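Local coordinates for protein AGR_C_1268p (Agrobacterium tumefaciens str. C58, PDB 2GHS) that probably hydrolyses sugar lactones as a metal-dependent gluconolactonase of the SMP-30/regucalcin family, using one divalent cation per subunit, at residues A[183-188]-A[241-246]; A[146-151]-A[206-211]; A[94-99]-A[139-144]; A[63-68]-A[287-292]. All coordinates share one frame; numbering follows the deposited sequence.

Contact 1: A[183-188]-A[241-246]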
loop_
_atom_site.group_PDB
_atom_site.type_symbol
_atom_site.label_atom_id
_atom_site.label_comp_id
_atom_site.label_asym_id
_atom_site.label_seq_id
_atom_site.Cartn_x
_atom_site.Cartn_y
_atom_site.Cartn_z
ATOM N N SER A 183 -0.394 -5.037 -4.570
ATOM C CA SER A 183 -0.965 -4.270 -5.691
ATOM C C SER A 183 -2.432 -4.049 -5.663
ATOM O O SER A 183 -3.064 -3.917 -6.708
ATOM C CB SER A 183 -0.558 -4.915 -7.021
ATOM O OG SER A 183 -0.865 -4.079 -8.154
ATOM N N ILE A 184 -3.005 -4.008 -4.462
ATOM C CA ILE A 184 -4.446 -3.760 -4.336
ATOM C C ILE A 184 -4.784 -2.316 -4.662
ATOM O O ILE A 184 -4.251 -1.359 -4.057
ATOM C CB ILE A 184 -4.941 -4.140 -2.933
ATOM C CG1 ILE A 184 -4.736 -5.653 -2.671
ATOM C CG2 ILE A 184 -6.393 -3.786 -2.797
ATOM C CD1 ILE A 184 -5.025 -6.003 -1.215
ATOM N N CYS A 185 -5.631 -2.148 -5.677
ATOM C CA CYS A 185 -6.110 -0.830 -6.042
ATOM C C CYS A 185 -7.321 -0.970 -6.948
ATOM O O CYS A 185 -7.736 -2.068 -7.284
ATOM C CB CYS A 185 -5.000 0.000 -6.730
ATOM S SG CYS A 185 -4.365 -0.699 -8.228
ATOM N N PHE A 186 -7.932 0.150 -7.296
ATOM C CA PHE A 186 -9.223 0.161 -7.946
ATOM C C PHE A 186 -9.302 1.156 -9.100
ATOM O O PHE A 186 -8.682 2.207 -9.071
ATOM C CB PHE A 186 -10.345 0.486 -6.928
ATOM C CG PHE A 186 -10.325 -0.438 -5.758
ATOM C CD1 PHE A 186 -10.807 -1.729 -5.861
ATOM C CD2 PHE A 186 -9.782 -0.024 -4.562
ATOM C CE1 PHE A 186 -10.713 -2.602 -4.764
ATOM C CE2 PHE A 186 -9.679 -0.859 -3.461
ATOM C CZ PHE A 186 -10.138 -2.170 -3.551
ATOM N N SER A 187 -10.099 0.831 -10.106
ATOM C CA SER A 187 -10.308 1.711 -11.245
ATOM C C SER A 187 -11.053 2.975 -10.846
ATOM O O SER A 187 -11.715 3.000 -9.784
ATOM C CB SER A 187 -11.060 0.949 -12.322
ATOM O OG SER A 187 -12.390 0.697 -11.933
ATOM N N PRO A 188 -11.008 4.014 -11.694
ATOM C CA PRO A 188 -11.623 5.278 -11.335
ATOM C C PRO A 188 -13.102 5.219 -11.000
ATOM O O PRO A 188 -13.548 5.924 -10.107
ATOM C CB PRO A 188 -11.384 6.155 -12.576
ATOM C CG PRO A 188 -10.107 5.632 -13.138
ATOM C CD PRO A 188 -10.274 4.116 -12.986
ATOM N N GLY A 241 -6.972 5.766 -14.870
ATOM C CA GLY A 241 -7.010 4.333 -14.764
ATOM C C GLY A 241 -5.672 3.644 -14.922
ATOM O O GLY A 241 -5.642 2.412 -14.914
ATOM N N HIS A 242 -4.567 4.389 -15.076
ATOM C CA HIS A 242 -3.235 3.767 -15.121
ATOM C C HIS A 242 -2.887 3.232 -13.757
ATOM O O HIS A 242 -3.169 3.861 -12.727
ATOM C CB HIS A 242 -2.150 4.763 -15.560
ATOM C CG HIS A 242 -2.197 5.126 -17.010
ATOM N ND1 HIS A 242 -1.102 5.654 -17.695
ATOM C CD2 HIS A 242 -3.226 5.130 -17.888
ATOM C CE1 HIS A 242 -1.448 5.890 -18.943
ATOM N NE2 HIS A 242 -2.731 5.587 -19.091
ATOM N N ILE A 243 -2.179 2.103 -13.735
ATOM C CA ILE A 243 -1.663 1.500 -12.496
ATOM C C ILE A 243 -0.203 1.887 -12.325
ATOM O O ILE A 243 0.590 1.772 -13.261
ATOM C CB ILE A 243 -1.864 -0.035 -12.527
ATOM C CG1 ILE A 243 -3.372 -0.361 -12.543
ATOM C CG2 ILE A 243 -1.081 -0.687 -11.389
ATOM C CD1 ILE A 243 -3.673 -1.791 -12.710
ATOM N N TRP A 244 0.136 2.355 -11.118
ATOM C CA TRP A 244 1.471 2.729 -10.762
ATOM C C TRP A 244 1.906 1.764 -9.654
ATOM O O TRP A 244 1.335 1.788 -8.568
ATOM C CB TRP A 244 1.505 4.167 -10.242
ATOM C CG TRP A 244 1.111 5.220 -11.251
ATOM C CD1 TRP A 244 -0.111 5.417 -11.802
ATOM C CD2 TRP A 244 1.983 6.190 -11.838
ATOM N NE1 TRP A 244 -0.059 6.490 -12.677
ATOM C CE2 TRP A 244 1.218 6.974 -12.706
ATOM C CE3 TRP A 244 3.328 6.507 -11.669
ATOM C CZ2 TRP A 244 1.765 8.063 -13.435
ATOM C CZ3 TRP A 244 3.877 7.593 -12.383
ATOM C CH2 TRP A 244 3.092 8.329 -13.262
ATOM N N ASN A 245 2.856 0.894 -9.965
ATOM C CA ASN A 245 3.252 -0.253 -9.124
ATOM C C ASN A 245 4.707 -0.161 -8.680
ATOM O O ASN A 245 5.614 -0.059 -9.541
ATOM C CB ASN A 245 3.056 -1.561 -9.916
ATOM C CG ASN A 245 3.546 -2.762 -9.173
ATOM O OD1 ASN A 245 4.468 -3.464 -9.633
ATOM N ND2 ASN A 245 2.937 -3.032 -8.017
ATOM N N ALA A 246 4.936 -0.217 -7.372
ATOM C CA ALA A 246 6.282 -0.294 -6.806
ATOM C C ALA A 246 6.849 -1.687 -7.090
ATOM O O ALA A 246 6.199 -2.690 -6.813
ATOM C CB ALA A 246 6.250 -0.034 -5.314
#

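Contact 2: A[146-151]-A[206-211]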
loop_
_atom_site.group_PDB
_atom_site.type_symbol
_atom_site.label_atom_id
_atom_site.label_comp_id
_atom_site.label_asym_id
_atom_site.label_seq_id
_atom_site.Cartn_x
_atom_site.Cartn_y
_atom_site.Cartn_z
ATOM N N ALA A 146 -15.714 0.332 1.756
ATOM C CA ALA A 146 -15.178 -0.965 2.190
ATOM C C ALA A 146 -13.677 -1.046 1.930
ATOM O O ALA A 146 -13.136 -0.471 0.953
ATOM C CB ALA A 146 -15.865 -2.072 1.434
ATOM N N LEU A 147 -12.996 -1.736 2.850
ATOM C CA LEU A 147 -11.538 -1.945 2.772
ATOM C C LEU A 147 -11.300 -3.301 2.106
ATOM O O LEU A 147 -11.989 -4.261 2.422
ATOM C CB LEU A 147 -10.966 -1.987 4.205
ATOM C CG LEU A 147 -9.482 -2.367 4.359
ATOM C CD1 LEU A 147 -8.588 -1.249 3.814
ATOM C CD2 LEU A 147 -9.127 -2.658 5.871
ATOM N N TRP A 148 -10.285 -3.384 1.252
ATOM C CA TRP A 148 -9.689 -4.657 0.883
ATOM C C TRP A 148 -8.356 -4.734 1.655
ATOM O O TRP A 148 -7.527 -3.809 1.604
ATOM C CB TRP A 148 -9.419 -4.760 -0.610
ATOM C CG TRP A 148 -10.575 -5.081 -1.493
ATOM C CD1 TRP A 148 -11.897 -4.732 -1.320
ATOM C CD2 TRP A 148 -10.510 -5.723 -2.753
ATOM N NE1 TRP A 148 -12.645 -5.159 -2.379
ATOM C CE2 TRP A 148 -11.817 -5.765 -3.273
ATOM C CE3 TRP A 148 -9.468 -6.286 -3.503
ATOM C CZ2 TRP A 148 -12.114 -6.350 -4.501
ATOM C CZ3 TRP A 148 -9.777 -6.858 -4.725
ATOM C CH2 TRP A 148 -11.086 -6.896 -5.195
ATOM N N ILE A 149 -8.115 -5.864 2.300
ATOM C CA ILE A 149 -6.915 -6.050 3.056
ATOM C C ILE A 149 -6.365 -7.467 2.873
ATOM O O ILE A 149 -7.110 -8.444 2.968
ATOM C CB ILE A 149 -7.177 -5.719 4.558
ATOM C CG1 ILE A 149 -5.909 -5.908 5.403
ATOM C CG2 ILE A 149 -8.285 -6.560 5.132
ATOM C CD1 ILE A 149 -4.830 -4.906 5.106
ATOM N N GLY A 150 -5.065 -7.534 2.606
ATOM C CA GLY A 150 -4.319 -8.762 2.479
ATOM C C GLY A 150 -3.671 -9.237 3.755
ATOM O O GLY A 150 -3.247 -8.437 4.617
ATOM N N THR A 151 -3.559 -10.556 3.876
ATOM C CA THR A 151 -2.796 -11.156 4.968
ATOM C C THR A 151 -1.793 -12.156 4.376
ATOM O O THR A 151 -1.908 -12.543 3.189
ATOM C CB THR A 151 -3.670 -11.902 5.941
ATOM O OG1 THR A 151 -4.286 -12.994 5.251
ATOM C CG2 THR A 151 -4.694 -10.977 6.586
ATOM N N VAL A 206 -10.455 -7.753 -11.422
ATOM C CA VAL A 206 -11.661 -8.341 -10.873
ATOM C C VAL A 206 -12.853 -7.375 -11.127
ATOM O O VAL A 206 -12.840 -6.242 -10.696
ATOM C CB VAL A 206 -11.520 -8.546 -9.323
ATOM C CG1 VAL A 206 -12.719 -9.341 -8.770
ATOM C CG2 VAL A 206 -10.251 -9.239 -8.986
ATOM N N PRO A 207 -13.919 -7.834 -11.817
ATOM C CA PRO A 207 -15.086 -6.984 -11.950
ATOM C C PRO A 207 -15.837 -6.888 -10.638
ATOM O O PRO A 207 -15.961 -7.900 -9.930
ATOM C CB PRO A 207 -15.902 -7.699 -13.048
ATOM C CG PRO A 207 -15.478 -9.050 -13.035
ATOM C CD PRO A 207 -14.087 -9.111 -12.504
ATOM N N LEU A 208 -16.215 -5.652 -10.273
ATOM C CA LEU A 208 -16.831 -5.362 -8.989
ATOM C C LEU A 208 -18.144 -4.654 -9.162
ATOM O O LEU A 208 -18.385 -3.997 -10.165
ATOM C CB LEU A 208 -15.945 -4.414 -8.150
ATOM C CG LEU A 208 -14.464 -4.722 -7.999
ATOM C CD1 LEU A 208 -13.774 -3.699 -7.134
ATOM C CD2 LEU A 208 -14.312 -6.128 -7.451
ATOM N N ASP A 209 -18.986 -4.815 -8.142
ATOM C CA ASP A 209 -20.149 -3.953 -7.847
ATOM C C ASP A 209 -19.615 -2.674 -7.227
ATOM O O ASP A 209 -19.062 -2.679 -6.085
ATOM C CB ASP A 209 -21.077 -4.706 -6.873
ATOM C CG ASP A 209 -22.359 -3.951 -6.524
ATOM O OD1 ASP A 209 -22.412 -2.709 -6.742
ATOM O OD2 ASP A 209 -23.291 -4.613 -5.954
ATOM N N ALA A 210 -19.719 -1.574 -7.959
ATOM C CA ALA A 210 -19.163 -0.295 -7.465
ATOM C C ALA A 210 -19.809 0.165 -6.169
ATOM O O ALA A 210 -19.179 0.925 -5.419
ATOM C CB ALA A 210 -19.229 0.822 -8.513
ATOM N N ARG A 211 -21.023 -0.296 -5.880
ATOM C CA ARG A 211 -21.743 0.175 -4.685
ATOM C C ARG A 211 -21.270 -0.515 -3.385
ATOM O O ARG A 211 -21.522 0.001 -2.279
ATOM C CB ARG A 211 -23.245 -0.039 -4.818
ATOM C CG ARG A 211 -23.901 0.909 -5.803
ATOM C CD ARG A 211 -25.414 0.843 -5.728
ATOM N NE ARG A 211 -25.942 1.441 -4.481
ATOM C CZ ARG A 211 -27.163 1.212 -3.984
ATOM N NH1 ARG A 211 -27.997 0.369 -4.584
ATOM N NH2 ARG A 211 -27.548 1.805 -2.858
#

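Contact 3: A[94-99]-A[139-144]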
loop_
_atom_site.group_PDB
_atom_site.type_symbol
_atom_site.label_atom_id
_atom_site.label_comp_id
_atom_site.label_asym_id
_atom_site.label_seq_id
_atom_site.Cartn_x
_atom_site.Cartn_y
_atom_site.Cartn_z
ATOM N N ALA A 94 -1.964 -1.090 7.236
ATOM C CA ALA A 94 -2.837 -0.229 6.399
ATOM C C ALA A 94 -3.613 0.709 7.255
ATOM O O ALA A 94 -3.970 0.377 8.376
ATOM C CB ALA A 94 -3.789 -1.015 5.549
ATOM N N LEU A 95 -3.880 1.889 6.701
ATOM C CA LEU A 95 -4.584 2.944 7.420
ATOM C C LEU A 95 -5.684 3.541 6.534
ATOM O O LEU A 95 -5.426 3.851 5.375
ATOM C CB LEU A 95 -3.608 4.068 7.804
ATOM C CG LEU A 95 -4.050 5.209 8.716
ATOM C CD1 LEU A 95 -4.159 4.745 10.167
ATOM C CD2 LEU A 95 -3.093 6.405 8.644
ATOM N N ALA A 96 -6.863 3.765 7.120
ATOM C CA ALA A 96 -7.950 4.440 6.437
ATOM C C ALA A 96 -8.482 5.515 7.345
ATOM O O ALA A 96 -8.596 5.341 8.561
ATOM C CB ALA A 96 -9.039 3.493 6.064
ATOM N N LYS A 97 -8.826 6.647 6.748
ATOM C CA LYS A 97 -9.492 7.687 7.486
ATOM C C LYS A 97 -10.967 7.341 7.640
ATOM O O LYS A 97 -11.596 6.929 6.673
ATOM C CB LYS A 97 -9.340 9.041 6.769
ATOM C CG LYS A 97 -9.989 10.246 7.460
ATOM C CD LYS A 97 -9.589 11.569 6.793
ATOM C CE LYS A 97 -10.184 12.723 7.480
ATOM N NZ LYS A 97 -9.739 14.038 6.897
ATOM N N ILE A 98 -11.517 7.572 8.836
ATOM C CA ILE A 98 -12.955 7.521 9.101
ATOM C C ILE A 98 -13.552 8.929 9.173
ATOM O O ILE A 98 -14.640 9.229 8.588
ATOM C CB ILE A 98 -13.241 6.713 10.346
ATOM C CG1 ILE A 98 -12.830 5.272 10.146
ATOM C CG2 ILE A 98 -14.739 6.802 10.720
ATOM C CD1 ILE A 98 -12.863 4.437 11.400
ATOM N N SER A 99 -12.860 9.792 9.897
ATOM C CA SER A 99 -13.318 11.150 10.104
ATOM C C SER A 99 -12.113 11.983 10.537
ATOM O O SER A 99 -11.014 11.465 10.693
ATOM C CB SER A 99 -14.379 11.190 11.204
ATOM O OG SER A 99 -13.766 11.025 12.477
ATOM N N GLY A 139 -3.141 -3.127 1.794
ATOM C CA GLY A 139 -4.597 -2.949 1.796
ATOM C C GLY A 139 -4.922 -1.636 1.140
ATOM O O GLY A 139 -4.053 -0.772 0.991
ATOM N N ARG A 140 -6.165 -1.476 0.686
ATOM C CA ARG A 140 -6.587 -0.194 0.103
ATOM C C ARG A 140 -8.104 -0.047 0.200
ATOM O O ARG A 140 -8.816 -1.033 0.116
ATOM C CB ARG A 140 -6.116 -0.054 -1.352
ATOM C CG ARG A 140 -6.181 1.423 -1.838
ATOM C CD ARG A 140 -5.429 1.708 -3.088
ATOM N NE ARG A 140 -4.033 1.310 -2.968
ATOM C CZ ARG A 140 -3.128 2.006 -2.306
ATOM N NH1 ARG A 140 -3.468 3.141 -1.742
ATOM N NH2 ARG A 140 -1.882 1.549 -2.197
HETATM N N MSE A 141 -8.561 1.195 0.340
HETATM C CA MSE A 141 -9.970 1.541 0.397
HETATM C C MSE A 141 -10.631 1.589 -0.981
HETATM O O MSE A 141 -10.117 2.212 -1.915
HETATM C CB MSE A 141 -10.144 2.906 1.083
HETATM C CG MSE A 141 -9.850 2.922 2.563
HETATM SE SE MSE A 141 -11.067 1.740 3.509
HETATM C CE MSE A 141 -12.718 2.338 2.716
ATOM N N HIS A 142 -11.803 0.966 -1.067
ATOM C CA HIS A 142 -12.674 1.020 -2.214
ATOM C C HIS A 142 -13.612 2.234 -2.011
ATOM O O HIS A 142 -14.000 2.538 -0.878
ATOM C CB HIS A 142 -13.441 -0.310 -2.337
ATOM C CG HIS A 142 -14.340 -0.360 -3.522
ATOM N ND1 HIS A 142 -15.606 0.138 -3.508
ATOM C CD2 HIS A 142 -14.117 -0.769 -4.786
ATOM C CE1 HIS A 142 -16.147 0.034 -4.707
ATOM N NE2 HIS A 142 -15.256 -0.520 -5.514
ATOM N N PRO A 143 -14.006 2.928 -3.098
ATOM C CA PRO A 143 -14.881 4.088 -2.938
ATOM C C PRO A 143 -16.261 3.877 -2.273
ATOM O O PRO A 143 -16.881 4.851 -1.814
ATOM C CB PRO A 143 -14.993 4.662 -4.344
ATOM C CG PRO A 143 -14.405 3.765 -5.209
ATOM C CD PRO A 143 -13.545 2.786 -4.476
ATOM N N SER A 144 -16.733 2.640 -2.207
ATOM C CA SER A 144 -17.956 2.304 -1.478
ATOM C C SER A 144 -17.793 2.462 0.050
ATOM O O SER A 144 -18.790 2.423 0.781
ATOM C CB SER A 144 -18.329 0.856 -1.761
ATOM O OG SER A 144 -17.336 -0.014 -1.235
#

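Contact 4: A[63-68]-A[287-292]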
loop_
_atom_site.group_PDB
_atom_site.type_symbol
_atom_site.label_atom_id
_atom_site.label_comp_id
_atom_site.label_asym_id
_atom_site.label_seq_id
_atom_site.Cartn_x
_atom_site.Cartn_y
_atom_site.Cartn_z
ATOM N N ALA A 63 0.893 13.000 5.450
ATOM C CA ALA A 63 1.158 11.665 4.957
ATOM C C ALA A 63 1.388 10.741 6.139
ATOM O O ALA A 63 2.039 11.094 7.112
ATOM C CB ALA A 63 2.388 11.693 4.034
ATOM N N TRP A 64 0.867 9.534 6.014
ATOM C CA TRP A 64 0.998 8.500 7.008
ATOM C C TRP A 64 1.578 7.247 6.338
ATOM O O TRP A 64 1.279 6.958 5.167
ATOM C CB TRP A 64 -0.378 8.171 7.577
ATOM C CG TRP A 64 -1.063 9.291 8.303
ATOM C CD1 TRP A 64 -1.874 10.228 7.760
ATOM C CD2 TRP A 64 -1.045 9.530 9.710
ATOM N NE1 TRP A 64 -2.343 11.066 8.750
ATOM C CE2 TRP A 64 -1.848 10.634 9.958
ATOM C CE3 TRP A 64 -0.432 8.891 10.794
ATOM C CZ2 TRP A 64 -2.043 11.140 11.252
ATOM C CZ3 TRP A 64 -0.629 9.396 12.087
ATOM C CH2 TRP A 64 -1.430 10.509 12.290
ATOM N N TRP A 65 2.410 6.499 7.065
ATOM C CA TRP A 65 2.844 5.170 6.593
ATOM C C TRP A 65 3.279 4.334 7.777
ATOM O O TRP A 65 3.320 4.834 8.920
ATOM C CB TRP A 65 3.961 5.262 5.541
ATOM C CG TRP A 65 5.238 5.843 5.996
ATOM C CD1 TRP A 65 6.299 5.171 6.548
ATOM C CD2 TRP A 65 5.628 7.210 5.903
ATOM N NE1 TRP A 65 7.313 6.055 6.813
ATOM C CE2 TRP A 65 6.927 7.311 6.419
ATOM C CE3 TRP A 65 4.989 8.368 5.433
ATOM C CZ2 TRP A 65 7.601 8.517 6.506
ATOM C CZ3 TRP A 65 5.675 9.579 5.501
ATOM C CH2 TRP A 65 6.962 9.633 6.046
ATOM N N PHE A 66 3.589 3.062 7.524
ATOM C CA PHE A 66 4.028 2.199 8.573
ATOM C C PHE A 66 5.463 1.731 8.403
ATOM O O PHE A 66 5.981 1.646 7.305
ATOM C CB PHE A 66 3.126 0.944 8.643
ATOM C CG PHE A 66 1.704 1.233 8.956
ATOM C CD1 PHE A 66 0.799 1.505 7.926
ATOM C CD2 PHE A 66 1.255 1.194 10.254
ATOM C CE1 PHE A 66 -0.544 1.772 8.215
ATOM C CE2 PHE A 66 -0.060 1.469 10.563
ATOM C CZ PHE A 66 -0.962 1.769 9.544
ATOM N N ASN A 67 6.076 1.405 9.534
ATOM C CA ASN A 67 7.304 0.585 9.594
ATOM C C ASN A 67 6.866 -0.745 10.177
ATOM O O ASN A 67 6.799 -0.889 11.378
ATOM C CB ASN A 67 8.360 1.261 10.432
ATOM C CG ASN A 67 9.733 0.620 10.297
ATOM O OD1 ASN A 67 9.930 -0.265 9.486
ATOM N ND2 ASN A 67 10.691 1.095 11.095
ATOM N N ILE A 68 6.489 -1.671 9.293
ATOM C CA ILE A 68 5.628 -2.796 9.710
ATOM C C ILE A 68 6.256 -3.589 10.853
ATOM O O ILE A 68 5.651 -3.768 11.919
ATOM C CB ILE A 68 5.287 -3.770 8.539
ATOM C CG1 ILE A 68 4.409 -3.100 7.498
ATOM C CG2 ILE A 68 4.543 -5.029 9.110
ATOM C CD1 ILE A 68 4.038 -4.052 6.372
ATOM N N LEU A 287 4.364 9.981 -3.595
ATOM C CA LEU A 287 5.249 9.474 -2.518
ATOM C C LEU A 287 5.551 7.996 -2.742
ATOM O O LEU A 287 4.662 7.274 -3.216
ATOM C CB LEU A 287 4.549 9.712 -1.157
ATOM C CG LEU A 287 5.202 9.204 0.138
ATOM C CD1 LEU A 287 4.668 10.011 1.294
ATOM C CD2 LEU A 287 4.916 7.733 0.377
ATOM N N VAL A 288 6.764 7.536 -2.394
ATOM C CA VAL A 288 7.188 6.142 -2.593
ATOM C C VAL A 288 7.974 5.711 -1.367
ATOM O O VAL A 288 8.950 6.367 -1.008
ATOM C CB VAL A 288 8.094 6.005 -3.840
ATOM C CG1 VAL A 288 8.429 4.586 -4.066
ATOM C CG2 VAL A 288 7.420 6.638 -5.071
ATOM N N THR A 289 7.496 4.675 -0.677
ATOM C CA THR A 289 8.200 4.041 0.419
ATOM C C THR A 289 9.144 2.964 -0.078
ATOM O O THR A 289 9.005 2.403 -1.184
ATOM C CB THR A 289 7.239 3.420 1.451
ATOM O OG1 THR A 289 6.255 2.619 0.795
ATOM C CG2 THR A 289 6.509 4.518 2.205
ATOM N N SER A 290 10.078 2.639 0.796
ATOM C CA SER A 290 11.040 1.575 0.526
ATOM C C SER A 290 11.461 0.850 1.823
ATOM O O SER A 290 11.002 1.167 2.919
ATOM C CB SER A 290 12.272 2.102 -0.228
ATOM O OG SER A 290 13.071 2.954 0.580
ATOM N N ALA A 291 12.281 -0.169 1.658
ATOM C CA ALA A 291 12.642 -1.061 2.774
ATOM C C ALA A 291 14.141 -1.354 2.822
ATOM O O ALA A 291 14.834 -1.335 1.802
ATOM C CB ALA A 291 11.866 -2.408 2.660
ATOM N N ARG A 292 14.627 -1.650 4.040
ATOM C CA ARG A 292 15.960 -2.206 4.277
ATOM C C ARG A 292 15.928 -3.703 4.609
ATOM O O ARG A 292 16.974 -4.330 4.773
ATOM C CB ARG A 292 16.635 -1.487 5.449
ATOM C CG ARG A 292 17.186 -0.175 5.070
ATOM C CD ARG A 292 18.066 0.460 6.151
ATOM N NE ARG A 292 18.655 1.642 5.528
ATOM C CZ ARG A 292 19.601 2.412 6.039
ATOM N NH1 ARG A 292 20.119 2.161 7.234
ATOM N NH2 ARG A 292 20.024 3.448 5.328
#

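Contact 1: A[183-188]-A[241-246]
Contact 1 is a largely buried packing contact between two blades of a beta-propeller, where the end of strand 170-186 faces the start of strand 243-248. The two segments run in nearly opposite directions, 163° apart, and meet at three points. At the inner end, the side-chain nitrogen ND2 of Asn245 lies 3.9 Å from Ser183 OG, too far for a direct bond. Both side chains extend anti to the backbone N (chi1 -169° for Ser183, 175° for Asn245), which brings their polar ends together, and the hydroxyl of Ser235 on strand 231-237 hydrogen-bonds to both. In the middle, Cys185 SG approaches Ile243 CG1 at 4.4 Å, a loose apolar contact that Tyr194 and Ser235 help to enclose. At the outer end the ring of Pro188 lies against the backbone of Gly241, with CG 3.6 Å from Gly241 N. Gly241 has a positive phi, a backbone shape at which a beta-carbon would collide with the preceding carbonyl oxygen. The predicted metal ligands Asn182 and Asp233 lie about 5 Å from Ser183 and Asn245 respectively, side chain to side chain, consistent with this contact lining the central metal site of an SMP-30-type propeller.

Contact 2: A[146-151]-A[206-211]
Strand 147-151 and segment 206-211, which starts on strand 202-207, belong to the same extended antiparallel sheet but are not neighbours in it, and their backbones stay apart while Trp148 spans the gap. Its indole reaches out with the six-membered ring leading, and the methyl group CD2 of Leu208 meets the ring's edge near its plane, 3.7 Å from Trp148 CZ2. The second methyl of Leu208, CD1, comes within 4.1 Å of the same CZ2 atom, so the leucine fork closes on one corner of the ring. Val206 adds a looser touch at the same edge, its CB 4.5 Å from Trp148 CH2. With CG anti to the carbonyl carbon (chi1 -48°), Leu208 presents its fork to the indole. The pyrrole nitrogen, NE1, donates to Gly213 O, which helps to hold the ring's rotation and satisfies a buried polar group; Phe186 meets the indole edge-to-face. After Leu208 the chain makes an Asx turn: Asp209 OD1 accepts from Arg211 N at 2.9 Å, approached from above the carboxylate plane. The contact as a whole is hydrophobic packing between adjoining blades of a beta-propeller, with the edge of a tryptophan packed against aliphatic side chains of the next blade.

Contact 3: A[94-99]-A[139-144]
Within segments 94-99 and 139-144 the nearest CA atoms are those of Ala94 and Gly139, 5.6 Å apart; the backbones then diverge, with Ala96 and Met141 next in register at 7.0 Å between CA atoms. The segments belong to different sheets and meet through two alanine methyls, the backbone of Gly139 and the side chain of Met141. Ala94 CB points at Gly139 and lies 4.3 Å from Gly139 CA, so that bare backbone is offered to the methyl at the point where the segments are closest. Two residues on, Ala96 CB lies against the side chain of Met141, a selenomethionine, 3.6 Å from its CG and 3.7 Å from its SE. The Met141 chain bends at both chi2 (-62°) and chi3 (-48°), folding its selenium back beside the alanine methyl; Leu147 and Pro322 pack on it too. Further along, the chain leaves the strand in a local structure of its own. His142 ND1 is 2.9 Å from Ser144 OG and also accepts from Ser144 N, tilted 31° from the ring plane, while Pro143 CD lies over one face of the imidazole. With NE2 donating to Gly190 O, the ring is held at both nitrogens. The contact joins the innermost strands of two neighbouring blades of the propeller, near its central channel, where Asn137, a predicted substrate-binding residue, lies about 7 Å from Gly139.

Contact 4: A[63-68]-A[287-292]
The indole of Trp65 and the side chains of Leu287 and Thr289 carry this contact between strands of separate sheets, whose segments 63-67 and 287-290 run almost parallel, 10° apart, at 9.4 Å between axes. Thr289 lays its methyl over one face of the indole, with CG2 4.2 Å from Trp65 CG. Leu287 reaches the same ring obliquely, its CD1 lying 4.3 Å from Trp65 CZ3, and that methyl also meets the side chain of Ala63, 3.9 Å from Ala63 CB. The leucine is extended, CG anti to the backbone N (chi1 176°), which carries CD1 across to both partners. For Trp65, chi1 of 64° helps to turn the ring so that a face is presented to the threonine. Packing around the group is shared with Pro54 and Thr309, and Trp65 also stacks with His74. Glu52, a predicted metal ligand, lies about 5 Å from Thr289, side chain to side chain, which places this packing beside the probable metal site. Thr289 is two-sided: its methyl serves the apolar contact, while OG1 is hydrogen-bonded to Thr274 OG1 and to Cys275 O. The interface therefore rests on dispersion, methyl groups against an indole, with the threonine's polar end satisfied by the neighbouring strand.

How the contacts relate
From the N terminus, segment 63-68 comes first and waits for 287-292, so contact 4 closes a loop that contains the other three contacts. Within it contact 3 closes first, joining 94-99 to 139-144. Contact 2 then opens at 146-151, just after contact 3 ends, and contact 1 opens at 183-188 before contact 2 closes at 206-211; these two cross. Contacts 1, 2 and 3 all reach the long sheet that runs from strand 134-141 to strand 220-224: Phe186 touches both Trp148 and His142, and Trp148 O pairs with Arg140 N. Contact 3 also reaches contact 4, through Leu95 and Phe66. Contact 4 ties an early blade to a late one, probably helping to close the propeller ring.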